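Local coordinates for BF1531-like N-terminal domain-containing protein (Bacteroides fragilis, PDB 3SLR) that binds magnesium through a HAD-type phosphatase domain and probably hydrolyses ester bonds, although its substrate and cellular role are unknown, at residues I274-S279 / R318-T323. Numbering follows the deposited sequence. Where two conformers were deposited one is given.
Sequences IIAVCS and RTIQRT
A chi1 of -69° sets CG1 of Ile320 beside its backbone N and swings CG2 to the far side from that N, which turns CG2 to Ala276 while CG1 carries CD1 on toward Val277 and Cys278. The setting is the parallel four-stranded sheet of the Rossmann-like HAD phosphatase domain, and the contact is a worked example of how one branched side chain can join helix and sheet. Helix 313-324 belongs to the beta-alpha-beta crossover that links the outermost strands 305-309 and 331-334, and on its way it passes over the inner strand 274-280. The short segments run nearly antiparallel at 156° with their axes 10.0 Å apart. Strand alternation sets the pattern on the other side: Ala276 and Cys278 send CB toward the helix, whereas Val277 turns its side chain to the opposite face of the sheet and offers only its backbone. The nearest CA atoms of the two segments are Ala276 CA and Ile320 CA, 7.6 Å apart. There Ala276 CB meets Ile320 CG2 at 4.0 Å, a plain apolar contact. Cys278 receives CD1 at its CB, 4.2 Å from Ile320 CD1; chi1 -173° puts SG beside the carbonyl carbon, just past contact with Ile320, and the side chain also touches Asn316 of the helix. Ile320 also touches Val305 and Val307 of strand 305-309, bridging two neighbouring strands. Toward the magnesium site, the Cys278 side chain is about 6 Å from that of the metal ligand Asp228. At Val277 the touching atom is the carbonyl O, which Ile320 CD1 approaches to 3.8 Å.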
loop_
_atom_site.group_PDB
_atom_site.type_symbol
_atom_site.label_atom_id
_atom_site.label_comp_id
_atom_site.label_asym_id
_atom_site.label_seq_id
_atom_site.Cartn_x
_atom_site.Cartn_y
_atom_site.Cartn_z
ATOM N N ILE A 274 -17.256 0.612 3.646
ATOM C CA ILE A 274 -18.333 0.893 4.595
ATOM C C ILE A 274 -17.777 1.665 5.774
ATOM O O ILE A 274 -16.790 1.243 6.369
ATOM C CB ILE A 274 -18.962 -0.419 5.118
ATOM C CG1 ILE A 274 -19.430 -1.273 3.943
ATOM C CG2 ILE A 274 -20.116 -0.119 6.068
ATOM C CD1 ILE A 274 -19.870 -2.684 4.355
ATOM N N ILE A 275 -18.380 2.810 6.093
ATOM C CA ILE A 275 -17.951 3.579 7.258
ATOM C C ILE A 275 -18.890 3.385 8.440
ATOM O O ILE A 275 -20.109 3.470 8.298
ATOM C CB ILE A 275 -17.863 5.088 6.959
ATOM C CG1 ILE A 275 -17.194 5.332 5.603
ATOM C CG2 ILE A 275 -17.110 5.801 8.086
ATOM C CD1 ILE A 275 -15.745 4.869 5.523
ATOM N N ALA A 276 -18.319 3.136 9.615
ATOM C CA ALA A 276 -19.113 2.998 10.821
ATOM C C ALA A 276 -18.533 3.891 11.909
ATOM O O ALA A 276 -17.345 4.202 11.882
ATOM C CB ALA A 276 -19.119 1.539 11.284
ATOM N N VAL A 277 -19.369 4.296 12.861
ATOM C CA VAL A 277 -18.894 5.054 14.011
ATOM C C VAL A 277 -19.011 4.200 15.271
ATOM O O VAL A 277 -19.979 3.452 15.438
ATOM C CB VAL A 277 -19.672 6.403 14.168
ATOM C CG1 VAL A 277 -19.451 7.005 15.554
ATOM C CG2 VAL A 277 -19.252 7.393 13.079
ATOM N N CYS A 278 -18.009 4.293 16.140
ATOM C CA CYS A 278 -18.030 3.616 17.431
ATOM C C CYS A 278 -17.444 4.553 18.476
ATOM O O CYS A 278 -16.234 4.754 18.543
ATOM C CB CYS A 278 -17.235 2.300 17.387
ATOM S SG CYS A 278 -17.399 1.302 18.921
ATOM N N SER A 279 -18.324 5.147 19.279
ATOM C CA SER A 279 -17.952 6.271 20.122
ATOM C C SER A 279 -18.562 6.162 21.524
ATOM O O SER A 279 -19.692 5.702 21.684
ATOM C CB SER A 279 -18.396 7.572 19.441
ATOM O OG SER A 279 -18.193 8.718 20.259
ATOM N N ARG A 318 -18.699 -5.822 17.816
ATOM C CA ARG A 318 -19.425 -7.046 17.497
ATOM C C ARG A 318 -20.800 -6.704 16.935
ATOM O O ARG A 318 -21.240 -7.298 15.950
ATOM C CB ARG A 318 -19.518 -7.965 18.715
ATOM C CG ARG A 318 -18.152 -8.377 19.243
ATOM C CD ARG A 318 -18.244 -9.392 20.377
ATOM N NE ARG A 318 -16.941 -9.544 21.015
ATOM C CZ ARG A 318 -16.578 -8.927 22.132
ATOM N NH1 ARG A 318 -17.426 -8.129 22.758
ATOM N NH2 ARG A 318 -15.367 -9.120 22.633
ATOM N N THR A 319 -21.462 -5.718 17.537
ATOM C CA THR A 319 -22.768 -5.283 17.060
ATOM C C THR A 319 -22.671 -4.807 15.613
ATOM O O THR A 319 -23.464 -5.202 14.754
ATOM C CB THR A 319 -23.357 -4.178 17.962
ATOM O OG1 THR A 319 -23.611 -4.723 19.262
ATOM C CG2 THR A 319 -24.655 -3.648 17.379
ATOM N N ILE A 320 -21.680 -3.964 15.345
ATOM C CA ILE A 320 -21.433 -3.487 13.996
ATOM C C ILE A 320 -21.163 -4.644 13.019
ATOM O O ILE A 320 -21.756 -4.704 11.940
ATOM C CB ILE A 320 -20.261 -2.489 13.980
ATOM C CG1 ILE A 320 -20.679 -1.195 14.684
ATOM C CG2 ILE A 320 -19.827 -2.225 12.541
ATOM C CD1 ILE A 320 -19.528 -0.296 15.058
ATOM N N GLN A 321 -20.279 -5.558 13.407
ATOM C CA GLN A 321 -19.926 -6.701 12.561
ATOM C C GLN A 321 -21.162 -7.521 12.219
ATOM O O GLN A 321 -21.354 -7.939 11.075
ATOM C CB GLN A 321 -18.883 -7.577 13.260
ATOM C CG GLN A 321 -18.326 -8.726 12.423
ATOM C CD GLN A 321 -19.211 -9.971 12.430
ATOM O OE1 GLN A 321 -19.998 -10.193 13.351
ATOM N NE2 GLN A 321 -19.089 -10.779 11.388
ATOM N N ARG A 322 -22.015 -7.727 13.214
ATOM C CA ARG A 322 -23.193 -8.555 13.020
ATOM C C ARG A 322 -24.174 -7.867 12.091
ATOM O O ARG A 322 -24.839 -8.523 11.292
ATOM C CB ARG A 322 -23.822 -8.893 14.369
ATOM C CG ARG A 322 -22.938 -9.833 15.172
ATOM C CD ARG A 322 -23.259 -9.839 16.652
ATOM N NE ARG A 322 -22.287 -10.642 17.395
ATOM C CZ ARG A 322 -22.391 -10.929 18.689
ATOM N NH1 ARG A 322 -23.431 -10.490 19.382
ATOM N NH2 ARG A 322 -21.463 -11.663 19.288
ATOM N N THR A 323 -24.237 -6.538 12.182
ATOM C CA THR A 323 -25.118 -5.745 11.337
ATOM C C THR A 323 -24.679 -5.816 9.876
ATOM O O THR A 323 -25.507 -5.938 8.965
ATOM C CB THR A 323 -25.136 -4.266 11.796
ATOM O OG1 THR A 323 -25.586 -4.192 13.156
ATOM C CG2 THR A 323 -26.060 -3.436 10.920
#